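Local coordinates for uncharacterized protein, toxin (Helicobacter pylori, PDB 4LTT) that belongs to the YafQ branch of the RelE toxins, the toxin half of a toxin-antitoxin system, and probably cleaves mRNA as an endonuclease, at residues A[24-29]-A[59-64]. Numbering follows the deposited sequence.
Sequences DSVLNE and CHIKPD
The backbones of L27 and I61 come to 6.2 Å between their CA atoms, where the first turn of helix 25-35 meets the corner the chain turns at I61, just beyond C59 and H60. I61 points its side chain at the helix, and its side-chain partners there, V26 and L27, are apolar; no hydrogen bond links the two segments. Both of its branches are used. CG2, anti to the backbone N of I61, sits over the start of the helix, 4.0 Å from the backbone N of L27, a plain van der Waals neighbour, and 4.4 Å from CG1 of V26. The other branch, CG1 and CD1, meets the L27 side chain at an oblique angle, with CD1 of I61 3.9 Å from CD1 of L27. With CG of L27 anti to its N (chi1 175°), CD1 is presented to the I61 side chain. I61 and K62 form a classic beta bulge opposite the start of strand 65-72, in the mixed sheet of this RelE-family fold. L67 of strand 65-72 touches both L27 and I61, F14 of helix 8-19 packs on L27, and V30, further along helix 25-35, packs on I61. V26, nearer the surface, also rests on F44. About 9 Å separates the side chain of I61 from that of E58, a copper ligand in another crystal structure of this protein.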
loop_
_atom_site.group_PDB
_atom_site.type_symbol
_atom_site.label_atom_id
_atom_site.label_comp_id
_atom_site.label_asym_id
_atom_site.label_seq_id
_atom_site.Cartn_x
_atom_site.Cartn_y
_atom_site.Cartn_z
ATOM N N ASP A 24 -1.401 -1.566 -12.609
ATOM C CA ASP A 24 -0.455 -1.279 -11.540
ATOM C C ASP A 24 0.566 -0.212 -11.832
ATOM O O ASP A 24 1.538 -0.046 -11.073
ATOM C CB ASP A 24 0.223 -2.602 -11.121
ATOM C CG ASP A 24 1.169 -3.144 -12.142
ATOM O OD1 ASP A 24 1.218 -2.584 -13.262
ATOM O OD2 ASP A 24 1.883 -4.120 -11.822
ATOM N N SER A 25 0.376 0.599 -12.876
ATOM C CA SER A 25 1.418 1.549 -13.237
ATOM C C SER A 25 1.626 2.615 -12.177
ATOM O O SER A 25 2.776 2.924 -11.806
ATOM C CB SER A 25 1.181 2.083 -14.604
ATOM O OG SER A 25 0.122 2.899 -14.611
ATOM N N VAL A 26 0.551 3.197 -11.660
ATOM C CA VAL A 26 0.685 4.163 -10.630
ATOM C C VAL A 26 1.245 3.522 -9.340
ATOM O O VAL A 26 2.125 4.119 -8.662
ATOM C CB VAL A 26 -0.660 4.905 -10.347
ATOM C CG1 VAL A 26 -0.535 5.822 -9.150
ATOM C CG2 VAL A 26 -1.004 5.696 -11.607
ATOM N N LEU A 27 0.742 2.361 -8.986
ATOM C CA LEU A 27 1.270 1.634 -7.859
ATOM C C LEU A 27 2.802 1.506 -7.939
ATOM O O LEU A 27 3.516 1.678 -6.933
ATOM C CB LEU A 27 0.649 0.260 -7.682
ATOM C CG LEU A 27 1.204 -0.628 -6.595
ATOM C CD1 LEU A 27 0.969 -0.023 -5.206
ATOM C CD2 LEU A 27 0.549 -1.981 -6.696
ATOM N N ASN A 28 3.333 1.077 -9.076
ATOM C CA ASN A 28 4.749 0.908 -9.197
ATOM C C ASN A 28 5.495 2.215 -8.960
ATOM O O ASN A 28 6.602 2.201 -8.375
ATOM C CB ASN A 28 5.108 0.254 -10.551
ATOM C CG ASN A 28 4.765 -1.182 -10.628
ATOM O OD1 ASN A 28 4.706 -1.864 -9.621
ATOM N ND2 ASN A 28 4.431 -1.637 -11.843
ATOM N N GLU A 29 4.965 3.290 -9.484
ATOM C CA GLU A 29 5.597 4.568 -9.247
ATOM C C GLU A 29 5.580 4.968 -7.788
ATOM O O GLU A 29 6.573 5.496 -7.246
ATOM C CB GLU A 29 4.903 5.639 -10.071
ATOM C CG GLU A 29 5.482 7.037 -10.015
ATOM C CD GLU A 29 4.482 8.008 -10.613
ATOM O OE1 GLU A 29 3.398 8.231 -10.026
ATOM O OE2 GLU A 29 4.709 8.499 -11.680
ATOM N N CYS A 59 -1.828 4.923 1.769
ATOM C CA CYS A 59 -1.990 5.900 0.709
ATOM C C CYS A 59 -3.066 5.356 -0.227
ATOM O O CYS A 59 -3.456 4.176 -0.186
ATOM C CB CYS A 59 -0.686 6.228 0.013
ATOM S SG CYS A 59 0.066 4.877 -0.861
ATOM N N HIS A 60 -3.577 6.262 -1.036
ATOM C CA HIS A 60 -4.661 5.895 -2.005
ATOM C C HIS A 60 -4.106 5.774 -3.384
ATOM O O HIS A 60 -3.674 6.797 -3.957
ATOM C CB HIS A 60 -5.637 7.019 -2.119
ATOM C CG HIS A 60 -6.632 7.083 -1.075
ATOM N ND1 HIS A 60 -6.353 7.211 0.181
ATOM C CD2 HIS A 60 -8.019 7.193 -1.196
ATOM C CE1 HIS A 60 -7.510 7.347 0.879
ATOM N NE2 HIS A 60 -8.504 7.316 0.009
ATOM N N ILE A 61 -4.107 4.602 -3.921
ATOM C CA ILE A 61 -3.698 4.373 -5.339
ATOM C C ILE A 61 -4.823 4.776 -6.299
ATOM O O ILE A 61 -4.567 5.419 -7.336
ATOM C CB ILE A 61 -3.248 2.938 -5.512
ATOM C CG1 ILE A 61 -2.198 2.518 -4.485
ATOM C CG2 ILE A 61 -2.745 2.669 -6.964
ATOM C CD1 ILE A 61 -0.900 3.286 -4.463
ATOM N N LYS A 62 -6.041 4.421 -5.923
ATOM C CA LYS A 62 -7.281 4.807 -6.594
ATOM C C LYS A 62 -8.266 5.030 -5.423
ATOM O O LYS A 62 -8.066 4.589 -4.335
ATOM C CB LYS A 62 -7.863 3.708 -7.549
ATOM C CG LYS A 62 -6.833 3.132 -8.476
ATOM C CD LYS A 62 -7.478 2.662 -9.769
ATOM C CE LYS A 62 -8.747 1.859 -9.726
ATOM N NZ LYS A 62 -8.736 0.843 -10.848
ATOM N N PRO A 63 -9.443 5.621 -5.721
ATOM C CA PRO A 63 -10.378 5.792 -4.597
ATOM C C PRO A 63 -10.746 4.473 -3.819
ATOM O O PRO A 63 -10.857 4.491 -2.555
ATOM C CB PRO A 63 -11.596 6.495 -5.259
ATOM C CG PRO A 63 -11.068 7.111 -6.497
ATOM C CD PRO A 63 -9.889 6.305 -6.950
ATOM N N ASP A 64 -10.870 3.339 -4.515
ATOM C CA ASP A 64 -11.156 2.086 -3.830
ATOM C C ASP A 64 -9.959 1.176 -3.741
ATOM O O ASP A 64 -10.126 -0.019 -3.523
ATOM C CB ASP A 64 -12.279 1.329 -4.532
ATOM C CG ASP A 64 -13.615 1.959 -4.323
ATOM O OD1 ASP A 64 -13.815 2.603 -3.273
ATOM O OD2 ASP A 64 -14.479 1.714 -5.182
#